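Local coordinates for putative acyl-[acyl-carrier-protein]--UDP-N-acetylglucosamine O-acyltransferase (Bacteroides fragilis, PDB 4R36) that probably transfers a hydroxyacyl chain from acyl carrier protein to UDP-N-acetylglucosamine, the opening step of lipid A synthesis, at residues Gly67-Asn72 and Thr97-Asp102; Pro195-Ala200 and Glu260-Phe265; Asn128-Gly133 and Cys146-Ser151. All blocks are in the same frame, centred on the assembly; numbering follows the deposited sequence.

The three contacts follow one another along the chain in the order 1, 3, 2. Contacts 1 and 3 each join parallel strands of successive coils of the left-handed beta helix, on different sheets: 68-70 beside 97-100, and 129-130 beside 147-148. Their centres are about 17 Å apart. Contact 2 sits about 22 Å from contact 3 and 28 Å from contact 1, centre to centre, where helix 257-267 packs on the turn leading into strand 198-201. That strand belongs to the same sheet as contact 3. The set thus runs from the coils of the helical prism to its junction with the C-terminal helices, with contact 3 at the subunit interface.

Contact 1: Gly67-Asn72 and Thr97-Asp102; sequences GSRIGN and TAEIGD
From G67 beside T97 to N72 beside D102, the two segments run parallel in one-to-one register, with strands 68-70 and 97-100 4.6 Å apart between axes and 14° from exactly parallel. They are adjacent rungs in one sheet of the left-handed parallel beta helix, and the donors of the ladder alternate between them: A98 N to G67 O, R69 N to A98 O, I100 N to R69 O, G71 N to I100 O. S68, I70, A98 and I100 share one face of the sheet. There I70 and I100 lie side by side and point the same way, CG1 of I70 being 4.0 Å from CG1 of I100.

R69 and E99 occupy the other face, where E99 CG rests 3.8 Å from R69 CB. The arginine bends at its second torsion (chi2 -75°), which brings the guanidinium across T97, with NE 4.0 Å from T97 CG2 and the methyl over one face of the group. R69 NH1 bonds S68 O at 2.9 Å, in the guanidinium plane but from above the carbonyl plane, while NH2 reaches N49. The E99 carboxylate turns elsewhere: its OE2 takes the T97 OG1 hydroxyl on the anti lone pair at 2.7 Å and also forms a salt bridge with R121.

At the following corner N72 N donates to D102 OD1 at 2.8 Å with a nearly straight N-H...O angle of 172°, on the anti side of the carboxylate but tilted out of its plane. The two side chains run alongside each other, with the N72 amide oxygen held by D54 N, and a water accepts from N72 ND2 at 2.9 Å and gives a weak bond to D102 OD2.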
ATOM      1  N   GLY A  67     -25.006   0.433   6.132  1.00 23.12           N
ATOM      2  CA  GLY A  67     -24.707  -0.813   6.780  1.00 20.87           C
ATOM      3  C   GLY A  67     -23.674  -0.704   7.884  1.00 18.83           C
ATOM      4  O   GLY A  67     -23.329  -1.706   8.491  1.00 18.35           O
ATOM      5  N   SER A  68     -23.129   0.465   8.108  1.00 17.92           N
ATOM      6  CA  SER A  68     -22.128   0.624   9.167  1.00 17.17           C
ATOM      7  C   SER A  68     -22.737   0.631  10.541  1.00 19.87           C
ATOM      8  O   SER A  68     -23.847   1.176  10.743  1.00 19.22           O
ATOM      9  CB  SER A  68     -21.360   1.900   9.007  1.00 18.09           C
ATOM     10  OG  SER A  68     -20.685   2.001   7.743  1.00 18.06           O
ATOM     11  N   ARG A  69     -21.994   0.034  11.480  1.00 18.97           N
ATOM     12  CA  ARG A  69     -22.339  -0.025  12.867  1.00 18.16           C
ATOM     13  C   ARG A  69     -21.101   0.289  13.659  1.00 20.80           C
ATOM     14  O   ARG A  69     -20.086  -0.451  13.590  1.00 20.34           O
ATOM     15  CB  ARG A  69     -22.820  -1.407  13.224  1.00 19.29           C
ATOM     16  CG  ARG A  69     -23.953  -1.967  12.370  1.00 20.99           C
ATOM     17  CD  ARG A  69     -25.291  -1.319  12.705  1.00 19.89           C
ATOM     18  NE  ARG A  69     -26.358  -1.861  11.887  1.00 19.32           N
ATOM     19  CZ  ARG A  69     -26.831  -1.344  10.762  1.00 20.18           C
ATOM     20  NH1 ARG A  69     -26.320  -0.254  10.225  1.00 21.10           N
ATOM     21  NH2 ARG A  69     -27.847  -1.949  10.148  1.00 19.35           N
ATOM     22  N   ILE A  70     -21.156   1.392  14.384  1.00 18.01           N
ATOM     23  CA  ILE A  70     -20.068   1.906  15.119  1.00 19.79           C
ATOM     24  C   ILE A  70     -20.434   2.018  16.581  1.00 19.44           C
ATOM     25  O   ILE A  70     -21.475   2.612  16.953  1.00 19.57           O
ATOM     26  CB  ILE A  70     -19.620   3.254  14.510  1.00 19.74           C
ATOM     27  CG1 ILE A  70     -19.041   3.000  13.084  1.00 22.41           C
ATOM     28  CG2 ILE A  70     -18.626   3.977  15.398  1.00 20.53           C
ATOM     29  CD1 ILE A  70     -19.006   4.242  12.241  1.00 25.74           C
ATOM     30  N   GLY A  71     -19.553   1.496  17.422  1.00 19.67           N
ATOM     31  CA  GLY A  71     -19.729   1.549  18.879  1.00 19.02           C
ATOM     32  C   GLY A  71     -19.429   2.865  19.518  1.00 21.11           C
ATOM     33  O   GLY A  71     -19.740   3.928  18.969  1.00 20.18           O
ATOM     34  N   ASN A  72     -18.798   2.800  20.678  1.00 19.56           N
ATOM     35  CA  ASN A  72     -18.485   4.043  21.437  1.00 21.39           C
ATOM     36  C   ASN A  72     -17.014   4.374  21.548  1.00 20.08           C
ATOM     37  O   ASN A  72     -16.172   3.479  21.623  1.00 21.50           O
ATOM     38  CB  ASN A  72     -18.977   3.901  22.887  1.00 22.04           C
ATOM     39  CG  ASN A  72     -20.446   3.512  22.951  1.00 27.13           C
ATOM     40  OD1 ASN A  72     -21.296   4.036  22.251  1.00 25.14           O
ATOM     41  ND2 ASN A  72     -20.726   2.568  23.788  1.00 33.20           N
ATOM     42  N   THR A  97     -23.544  -5.844   7.041  1.00 19.44           N
ATOM     43  CA  THR A  97     -23.005  -4.772   7.793  1.00 18.62           C
ATOM     44  C   THR A  97     -21.463  -4.719   7.785  1.00 18.32           C
ATOM     45  O   THR A  97     -20.804  -5.729   7.459  1.00 17.08           O
ATOM     46  CB  THR A  97     -23.418  -4.879   9.267  1.00 18.72           C
ATOM     47  OG1 THR A  97     -23.095  -6.167   9.730  1.00 17.09           O
ATOM     48  CG2 THR A  97     -24.929  -4.677   9.397  1.00 20.71           C
ATOM     49  N   ALA A  98     -20.962  -3.589   8.232  1.00 18.19           N
ATOM     50  CA  ALA A  98     -19.528  -3.362   8.575  1.00 17.45           C
ATOM     51  C   ALA A  98     -19.575  -2.761   9.928  1.00 18.77           C
ATOM     52  O   ALA A  98     -20.270  -1.736  10.139  1.00 18.81           O
ATOM     53  CB  ALA A  98     -18.860  -2.428   7.590  1.00 17.09           C
ATOM     54  N   GLU A  99     -18.870  -3.368  10.880  1.00 16.39           N
ATOM     55  CA  GLU A  99     -19.024  -3.013  12.263  1.00 18.53           C
ATOM     56  C   GLU A  99     -17.717  -2.812  12.958  1.00 18.92           C
ATOM     57  O   GLU A  99     -16.789  -3.591  12.774  1.00 19.56           O
ATOM     58  CB  GLU A  99     -19.763  -4.129  13.038  1.00 19.73           C
ATOM     59  CG  GLU A  99     -20.999  -4.638  12.309  1.00 20.06           C
ATOM     60  CD  GLU A  99     -21.864  -5.655  13.080  1.00 21.31           C
ATOM     61  OE1 GLU A  99     -21.640  -5.950  14.261  1.00 21.76           O
ATOM     62  OE2 GLU A  99     -22.767  -6.230  12.459  1.00 19.68           O
ATOM     63  N   ILE A 100     -17.648  -1.787  13.778  1.00 15.73           N
ATOM     64  CA  ILE A 100     -16.552  -1.654  14.741  1.00 17.97           C
ATOM     65  C   ILE A 100     -17.146  -1.466  16.113  1.00 19.38           C
ATOM     66  O   ILE A 100     -18.257  -0.941  16.248  1.00 20.71           O
ATOM     67  CB  ILE A 100     -15.553  -0.497  14.392  1.00 19.97           C
ATOM     68  CG1 ILE A 100     -16.083   0.868  14.809  1.00 20.58           C
ATOM     69  CG2 ILE A 100     -15.183  -0.531  12.920  1.00 18.54           C
ATOM     70  CD1 ILE A 100     -15.164   2.004  14.489  1.00 21.87           C
ATOM     71  N   GLY A 101     -16.388  -1.898  17.122  1.00 18.82           N
ATOM     72  CA  GLY A 101     -16.780  -1.823  18.551  1.00 18.10           C
ATOM     73  C   GLY A 101     -16.447  -0.492  19.178  1.00 19.47           C
ATOM     74  O   GLY A 101     -16.861   0.557  18.672  1.00 19.37           O
ATOM     75  N   ASP A 102     -15.724  -0.554  20.277  1.00 19.04           N
ATOM     76  CA  ASP A 102     -15.398   0.611  21.089  1.00 19.80           C
ATOM     77  C   ASP A 102     -13.952   0.922  21.131  1.00 20.10           C
ATOM     78  O   ASP A 102     -13.078  -0.011  21.109  1.00 20.51           O
ATOM     79  CB  ASP A 102     -15.821   0.385  22.558  1.00 19.29           C
ATOM     80  CG  ASP A 102     -17.300   0.017  22.704  1.00 23.81           C
ATOM     81  OD1 ASP A 102     -18.142   0.428  21.913  1.00 21.84           O
ATOM     82  OD2 ASP A 102     -17.576  -0.724  23.654  1.00 26.53           O
TER
HETATM   83  O   HOH W   1     -18.872   1.252  25.570  1.00 49.52           O

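Contact 2: Pro195-Ala200 and Glu260-Phe265; sequences PPYIIA and EYIVDF
P195 and P196 open a type II beta turn, P195 to I198, that is laid against one side of helix 257-267, with the P196 CA 6.0 Å from that of I262 and the P195 CA 6.5 Å from that of F265. No hydrogen bond crosses; the contact is made by rings and aliphatic carbons. The P196 ring fits into the notch between two aromatic side chains one helical turn apart. Its CG stands over the centre of the Y261 ring, 3.8 Å from the centroid and 9° off the normal, a CH-pi contact. Its CD makes a second one with the face of F265, offset toward the rim and 3.6 Å from CG of that ring. Both aromatic rings leave the helix with CG anti to the backbone N (chi1 176° in Y261), a shared direction that sets them as the two walls of the notch.

The turn leads into strand 198-201, the last parallel strand of one sheet of the left-handed beta helix, and helix 257-267 of the C-terminal helical domain packs on it; Y261 ties the helix to the coils, its OH bonding to D161 and G180 N. Alongside, the edge of the Y197 ring meets I262, CD2 to CG1 3.8 Å, and Y197 OH reaches the edge of the Y261 ring, 3.5 Å from CD2; the two ring planes are 86° apart. Helix 222-237 closes on P195 through Y232 and Y236. On the helix 257-267 side, P195 CA lies 3.6 Å from F265 CE1.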
ATOM      1  N   PRO A 195      -0.009 -19.544  14.609  1.00 15.65           N
ATOM      2  CA  PRO A 195      -0.443 -19.938  15.955  1.00 15.73           C
ATOM      3  C   PRO A 195      -0.032 -18.899  16.999  1.00 15.87           C
ATOM      4  O   PRO A 195       0.887 -18.083  16.756  1.00 14.05           O
ATOM      5  CB  PRO A 195       0.247 -21.314  16.156  1.00 15.80           C
ATOM      6  CG  PRO A 195       1.482 -21.169  15.351  1.00 16.38           C
ATOM      7  CD  PRO A 195       1.087 -20.378  14.129  1.00 15.93           C
ATOM      8  N   PRO A 196      -0.648 -18.949  18.191  1.00 15.12           N
ATOM      9  CA  PRO A 196      -0.499 -17.836  19.158  1.00 16.22           C
ATOM     10  C   PRO A 196       0.876 -17.665  19.748  1.00 14.84           C
ATOM     11  O   PRO A 196       1.622 -18.659  19.805  1.00 17.52           O
ATOM     12  CB  PRO A 196      -1.506 -18.153  20.228  1.00 16.63           C
ATOM     13  CG  PRO A 196      -1.849 -19.559  20.036  1.00 17.48           C
ATOM     14  CD  PRO A 196      -1.689 -19.884  18.587  1.00 16.47           C
ATOM     15  N   TYR A 197       1.240 -16.438  20.100  1.00 14.66           N
ATOM     16  CA  TYR A 197       2.458 -16.095  20.821  1.00 15.16           C
ATOM     17  C   TYR A 197       3.764 -16.035  19.978  1.00 14.85           C
ATOM     18  O   TYR A 197       4.807 -15.776  20.530  1.00 18.31           O
ATOM     19  CB  TYR A 197       2.687 -17.050  22.026  1.00 16.80           C
ATOM     20  CG  TYR A 197       1.505 -17.195  22.906  1.00 16.20           C
ATOM     21  CD1 TYR A 197       1.058 -16.125  23.656  1.00 17.54           C
ATOM     22  CD2 TYR A 197       0.887 -18.423  23.061  1.00 16.03           C
ATOM     23  CE1 TYR A 197      -0.058 -16.241  24.472  1.00 18.63           C
ATOM     24  CE2 TYR A 197      -0.257 -18.547  23.849  1.00 16.91           C
ATOM     25  CZ  TYR A 197      -0.675 -17.466  24.594  1.00 19.42           C
ATOM     26  OH  TYR A 197      -1.804 -17.560  25.314  1.00 19.05           O
ATOM     27  N   ILE A 198       3.721 -16.370  18.676  1.00 15.98           N
ATOM     28  CA  ILE A 198       4.958 -16.450  17.892  1.00 16.45           C
ATOM     29  C   ILE A 198       5.284 -15.170  17.133  1.00 16.80           C
ATOM     30  O   ILE A 198       4.419 -14.297  16.946  1.00 17.67           O
ATOM     31  CB  ILE A 198       4.969 -17.647  16.923  1.00 16.10           C
ATOM     32  CG1 ILE A 198       4.049 -17.491  15.715  1.00 16.67           C
ATOM     33  CG2 ILE A 198       4.626 -18.933  17.666  1.00 17.86           C
ATOM     34  CD1 ILE A 198       4.380 -18.396  14.562  1.00 19.22           C
ATOM     35  N   ILE A 199       6.543 -15.073  16.736  1.00 16.75           N
ATOM     36  CA  ILE A 199       6.978 -14.162  15.700  1.00 16.43           C
ATOM     37  C   ILE A 199       6.968 -14.885  14.372  1.00 15.48           C
ATOM     38  O   ILE A 199       7.494 -16.007  14.232  1.00 15.91           O
ATOM     39  CB  ILE A 199       8.365 -13.600  15.990  1.00 17.44           C
ATOM     40  CG1 ILE A 199       8.421 -12.916  17.369  1.00 21.68           C
ATOM     41  CG2 ILE A 199       8.819 -12.630  14.891  1.00 18.46           C
ATOM     42  CD1 ILE A 199       9.826 -12.532  17.794  1.00 22.26           C
ATOM     43  N   ALA A 200       6.337 -14.270  13.358  1.00 16.34           N
ATOM     44  CA  ALA A 200       6.330 -14.800  12.021  1.00 17.21           C
ATOM     45  C   ALA A 200       7.022 -13.788  11.143  1.00 17.80           C
ATOM     46  O   ALA A 200       6.679 -12.592  11.148  1.00 15.82           O
ATOM     47  CB  ALA A 200       4.927 -15.054  11.533  1.00 19.33           C
ATOM     48  N   GLU A 260      -2.852 -24.607  26.461  1.00 16.96           N
ATOM     49  CA  GLU A 260      -4.021 -25.197  25.892  1.00 16.12           C
ATOM     50  C   GLU A 260      -4.489 -24.437  24.671  1.00 16.79           C
ATOM     51  O   GLU A 260      -5.026 -25.011  23.729  1.00 16.49           O
ATOM     52  CB  GLU A 260      -5.156 -25.260  26.956  1.00 18.99           C
ATOM     53  CG  GLU A 260      -4.793 -26.210  28.092  1.00 19.90           C
ATOM     54  CD  GLU A 260      -5.817 -26.115  29.261  1.00 26.48           C
ATOM     55  OE1 GLU A 260      -7.025 -25.927  29.003  1.00 27.15           O
ATOM     56  OE2 GLU A 260      -5.427 -26.211  30.426  1.00 36.83           O
ATOM     57  N   TYR A 261      -4.276 -23.139  24.683  1.00 14.57           N
ATOM     58  CA  TYR A 261      -4.641 -22.338  23.542  1.00 16.02           C
ATOM     59  C   TYR A 261      -3.743 -22.688  22.350  1.00 16.34           C
ATOM     60  O   TYR A 261      -4.232 -22.866  21.237  1.00 15.96           O
ATOM     61  CB  TYR A 261      -4.509 -20.883  23.916  1.00 17.18           C
ATOM     62  CG  TYR A 261      -4.751 -19.839  22.855  1.00 17.51           C
ATOM     63  CD1 TYR A 261      -5.690 -20.034  21.792  1.00 19.96           C
ATOM     64  CD2 TYR A 261      -4.180 -18.602  23.008  1.00 19.06           C
ATOM     65  CE1 TYR A 261      -5.971 -18.999  20.898  1.00 18.31           C
ATOM     66  CE2 TYR A 261      -4.479 -17.551  22.145  1.00 18.34           C
ATOM     67  CZ  TYR A 261      -5.376 -17.758  21.104  1.00 19.07           C
ATOM     68  OH  TYR A 261      -5.543 -16.692  20.261  1.00 20.22           O
ATOM     69  N   ILE A 262      -2.446 -22.837  22.575  1.00 16.92           N
ATOM     70  CA  ILE A 262      -1.543 -23.255  21.487  1.00 15.05           C
ATOM     71  C   ILE A 262      -2.020 -24.562  20.879  1.00 16.49           C
ATOM     72  O   ILE A 262      -2.190 -24.721  19.650  1.00 14.93           O
ATOM     73  CB  ILE A 262      -0.124 -23.413  22.009  1.00 16.12           C
ATOM     74  CG1 ILE A 262       0.464 -22.092  22.399  1.00 16.28           C
ATOM     75  CG2 ILE A 262       0.794 -24.120  21.028  1.00 16.30           C
ATOM     76  CD1 ILE A 262       1.725 -22.237  23.231  1.00 16.63           C
ATOM     77  N   VAL A 263      -2.278 -25.535  21.754  1.00 16.13           N
ATOM     78  CA  VAL A 263      -2.687 -26.874  21.289  1.00 17.43           C
ATOM     79  C   VAL A 263      -4.020 -26.872  20.540  1.00 17.78           C
ATOM     80  O   VAL A 263      -4.161 -27.413  19.459  1.00 17.43           O
ATOM     81  CB  VAL A 263      -2.656 -27.893  22.461  1.00 18.03           C
ATOM     82  CG1 VAL A 263      -3.309 -29.187  22.047  1.00 20.50           C
ATOM     83  CG2 VAL A 263      -1.223 -28.085  22.927  1.00 18.95           C
ATOM     84  N   ASP A 264      -5.018 -26.269  21.120  1.00 17.94           N
ATOM     85  CA  ASP A 264      -6.322 -26.226  20.516  1.00 20.21           C
ATOM     86  C   ASP A 264      -6.272 -25.492  19.153  1.00 18.79           C
ATOM     87  O   ASP A 264      -6.908 -25.942  18.194  1.00 17.44           O
ATOM     88  CB  ASP A 264      -7.265 -25.429  21.420  1.00 24.39           C
ATOM     89  CG  ASP A 264      -8.732 -25.659  21.049  1.00 31.80           C
ATOM     90  OD1 ASP A 264      -9.286 -26.721  21.382  1.00 42.88           O
ATOM     91  OD2 ASP A 264      -9.315 -24.836  20.345  1.00 39.10           O
ATOM     92  N   PHE A 265      -5.592 -24.334  19.139  1.00 15.83           N
ATOM     93  CA  PHE A 265      -5.471 -23.576  17.934  1.00 16.90           C
ATOM     94  C   PHE A 265      -4.893 -24.426  16.776  1.00 17.38           C
ATOM     95  O   PHE A 265      -5.476 -24.514  15.709  1.00 19.33           O
ATOM     96  CB  PHE A 265      -4.573 -22.346  18.139  1.00 16.32           C
ATOM     97  CG  PHE A 265      -4.522 -21.438  16.924  1.00 16.35           C
ATOM     98  CD1 PHE A 265      -3.752 -21.754  15.830  1.00 16.58           C
ATOM     99  CD2 PHE A 265      -5.196 -20.230  16.906  1.00 16.84           C
ATOM    100  CE1 PHE A 265      -3.668 -20.907  14.717  1.00 17.31           C
ATOM    101  CE2 PHE A 265      -5.123 -19.375  15.809  1.00 16.13           C
ATOM    102  CZ  PHE A 265      -4.342 -19.693  14.724  1.00 17.55           C
TER

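Contact 3: Asn128-Gly133 and Cys146-Ser151; sequences NLLMEG and CIVGNS
M131 reaches across to I147, V148 and G149 on the neighbouring rung of the left-handed parallel beta helix, whose coils of hexapeptide repeats stack here with strands 129-130 and 147-148 side by side. Its backbone N is hydrogen-bonded to V148 O at 2.9 Å. CB lies 3.3 Å from the same oxygen and also borders N150, and CG continues past V148 O. With CG beside the backbone N (chi1 -69°) and the chain extended beyond it, the thioether passes over the G149 backbone, SD 3.8 Å from G149 CA. The terminal CE stops 3.9 Å from I147 CG2, so the extended side chain runs obliquely across the gap between the rungs and ends against I147. Q87 of a second subunit packs on M131 too.

L129 and I147 share this face, where L89 of the second subunit, a UDP-N-acetylglucosamine-binding residue, touches I147; I147 also lines a pocket holding a 2-(2-methoxyethoxy)ethanol molecule, probably from crystallisation. On the other face L130 and V148 run side by side, CD2 to CG2 3.6 Å.

Backbone bonds from L129 N to C146 O and from V148 N to L129 O complete the strand pairing. Before the strands, N128 OD1 takes the place of a backbone acceptor and receives C146 N at 2.8 Å, while N128 ND2 is held by G143 O, which fixes the amide. After them, E132 O accepts S151 N at 2.8 Å. The E132 side chain folds back (chi2 77°) and forms a salt bridge with K153 of the second subunit, whereas K153 of the same chain binds G133 O and S151 OG. N150 N is buried without a partner, and N150 CB abuts E132 OE2 at 3.5 Å.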
ATOM      1  N   ASN A 128      -8.681  -1.477  19.134  1.00 15.52           N
ATOM      2  CA  ASN A 128      -7.731  -1.729  18.084  1.00 15.95           C
ATOM      3  C   ASN A 128      -7.183  -0.480  17.512  1.00 15.89           C
ATOM      4  O   ASN A 128      -7.877   0.548  17.447  1.00 17.12           O
ATOM      5  CB  ASN A 128      -8.422  -2.518  16.992  1.00 15.48           C
ATOM      6  CG  ASN A 128      -8.947  -3.837  17.498  1.00 15.00           C
ATOM      7  OD1 ASN A 128      -8.158  -4.791  17.781  1.00 15.21           O
ATOM      8  ND2 ASN A 128     -10.286  -3.935  17.553  1.00 14.74           N
ATOM      9  N   LEU A 129      -5.975  -0.586  16.985  1.00 15.18           N
ATOM     10  CA  LEU A 129      -5.387   0.436  16.117  1.00 15.29           C
ATOM     11  C   LEU A 129      -5.189  -0.121  14.716  1.00 16.21           C
ATOM     12  O   LEU A 129      -4.418  -1.050  14.501  1.00 16.71           O
ATOM     13  CB  LEU A 129      -4.068   0.884  16.677  1.00 16.79           C
ATOM     14  CG  LEU A 129      -3.176   1.748  15.833  1.00 16.69           C
ATOM     15  CD1 LEU A 129      -3.886   3.005  15.320  1.00 17.99           C
ATOM     16  CD2 LEU A 129      -1.880   2.100  16.529  1.00 17.78           C
ATOM     17  N   LEU A 130      -5.889   0.455  13.776  1.00 14.67           N
ATOM     18  CA  LEU A 130      -5.769   0.107  12.368  1.00 15.07           C
ATOM     19  C   LEU A 130      -5.121   1.291  11.715  1.00 15.21           C
ATOM     20  O   LEU A 130      -5.727   2.297  11.481  1.00 14.34           O
ATOM     21  CB  LEU A 130      -7.111  -0.226  11.736  1.00 16.03           C
ATOM     22  CG  LEU A 130      -8.000  -1.346  12.398  1.00 18.46           C
ATOM     23  CD1 LEU A 130      -9.182  -1.644  11.481  1.00 19.61           C
ATOM     24  CD2 LEU A 130      -7.217  -2.642  12.612  1.00 19.97           C
ATOM     25  N   MET A 131      -3.843   1.109  11.363  1.00 14.60           N
ATOM     26  CA  MET A 131      -3.047   2.173  10.813  1.00 15.02           C
ATOM     27  C   MET A 131      -3.447   2.504   9.377  1.00 13.20           C
ATOM     28  O   MET A 131      -4.241   1.786   8.760  1.00 15.07           O
ATOM     29  CB  MET A 131      -1.544   1.826  10.869  1.00 15.02           C
ATOM     30  CG  MET A 131      -1.043   1.806  12.292  1.00 17.72           C
ATOM     31  SD  MET A 131       0.770   1.699  12.262  1.00 20.48           S
ATOM     32  CE  MET A 131       0.947   1.030  13.860  1.00 23.11           C
ATOM     33  N   GLU A 132      -2.915   3.597   8.862  1.00 12.80           N
ATOM     34  CA  GLU A 132      -3.455   4.142   7.584  1.00 13.11           C
ATOM     35  C   GLU A 132      -3.400   3.132   6.480  1.00 14.48           C
ATOM     36  O   GLU A 132      -2.449   2.327   6.404  1.00 14.39           O
ATOM     37  CB  GLU A 132      -2.774   5.433   7.174  1.00 15.34           C
ATOM     38  CG  GLU A 132      -1.282   5.359   6.827  1.00 16.22           C
ATOM     39  CD  GLU A 132      -0.973   4.760   5.444  1.00 16.06           C
ATOM     40  OE1 GLU A 132      -1.821   4.857   4.513  1.00 16.94           O
ATOM     41  OE2 GLU A 132       0.185   4.264   5.295  1.00 15.92           O
ATOM     42  N   GLY A 133      -4.444   3.152   5.655  1.00 13.57           N
ATOM     43  CA  GLY A 133      -4.544   2.361   4.490  1.00 15.92           C
ATOM     44  C   GLY A 133      -4.845   0.862   4.692  1.00 14.98           C
ATOM     45  O   GLY A 133      -4.986   0.095   3.701  1.00 15.31           O
ATOM     46  N   CYS A 146      -5.733  -5.286  19.178  1.00 17.06           N
ATOM     47  CA  CYS A 146      -4.810  -5.557  18.051  1.00 16.97           C
ATOM     48  C   CYS A 146      -4.233  -4.267  17.509  1.00 16.47           C
ATOM     49  O   CYS A 146      -4.822  -3.184  17.588  1.00 16.81           O
ATOM     50  CB  CYS A 146      -5.537  -6.312  16.904  1.00 19.20           C
ATOM     51  SG  CYS A 146      -6.171  -7.931  17.365  1.00 19.52           S
ATOM     52  N   ILE A 147      -3.052  -4.371  16.957  1.00 17.56           N
ATOM     53  CA  ILE A 147      -2.439  -3.289  16.208  1.00 16.87           C
ATOM     54  C   ILE A 147      -2.148  -3.837  14.833  1.00 16.61           C
ATOM     55  O   ILE A 147      -1.477  -4.920  14.712  1.00 16.77           O
ATOM     56  CB  ILE A 147      -1.116  -2.890  16.885  1.00 20.01           C
ATOM     57  CG1 ILE A 147      -1.387  -2.354  18.321  1.00 23.34           C
ATOM     58  CG2 ILE A 147      -0.429  -1.865  16.033  1.00 19.84           C
ATOM     59  CD1 ILE A 147      -0.126  -2.019  19.098  1.00 27.48           C
ATOM     60  N   VAL A 148      -2.592  -3.139  13.826  1.00 15.19           N
ATOM     61  CA  VAL A 148      -2.417  -3.578  12.428  1.00 15.37           C
ATOM     62  C   VAL A 148      -1.753  -2.430  11.668  1.00 15.77           C
ATOM     63  O   VAL A 148      -2.281  -1.299  11.539  1.00 15.75           O
ATOM     64  CB  VAL A 148      -3.711  -3.943  11.772  1.00 16.83           C
ATOM     65  CG1 VAL A 148      -3.471  -4.464  10.341  1.00 16.02           C
ATOM     66  CG2 VAL A 148      -4.467  -5.000  12.586  1.00 18.49           C
ATOM     67  N   GLY A 149      -0.561  -2.698  11.166  1.00 14.35           N
ATOM     68  CA  GLY A 149       0.298  -1.677  10.584  1.00 12.87           C
ATOM     69  C   GLY A 149      -0.127  -1.214   9.180  1.00 13.21           C
ATOM     70  O   GLY A 149      -0.950  -1.832   8.528  1.00 13.23           O
ATOM     71  N   ASN A 150       0.488  -0.110   8.739  1.00 12.87           N
ATOM     72  CA  ASN A 150       0.187   0.603   7.540  1.00 14.89           C
ATOM     73  C   ASN A 150      -0.040  -0.305   6.335  1.00 16.36           C
ATOM     74  O   ASN A 150       0.862  -1.131   5.992  1.00 14.50           O
ATOM     75  CB  ASN A 150       1.287   1.579   7.207  1.00 16.84           C
ATOM     76  CG  ASN A 150       1.618   2.522   8.389  1.00 19.75           C
ATOM     77  OD1 ASN A 150       0.770   3.206   8.864  1.00 23.16           O
ATOM     78  ND2 ASN A 150       2.906   2.628   8.765  1.00 22.99           N
ATOM     79  N   SER A 151      -1.245  -0.141   5.728  1.00 14.17           N
ATOM     80  CA  SER A 151      -1.601  -0.719   4.456  1.00 14.75           C
ATOM     81  C   SER A 151      -1.572  -2.246   4.503  1.00 14.76           C
ATOM     82  O   SER A 151      -1.489  -2.897   3.469  1.00 16.03           O
ATOM     83  CB  SER A 151      -0.747  -0.107   3.297  1.00 15.16           C
ATOM     84  OG  SER A 151      -1.446  -0.255   2.099  1.00 20.97           O
TER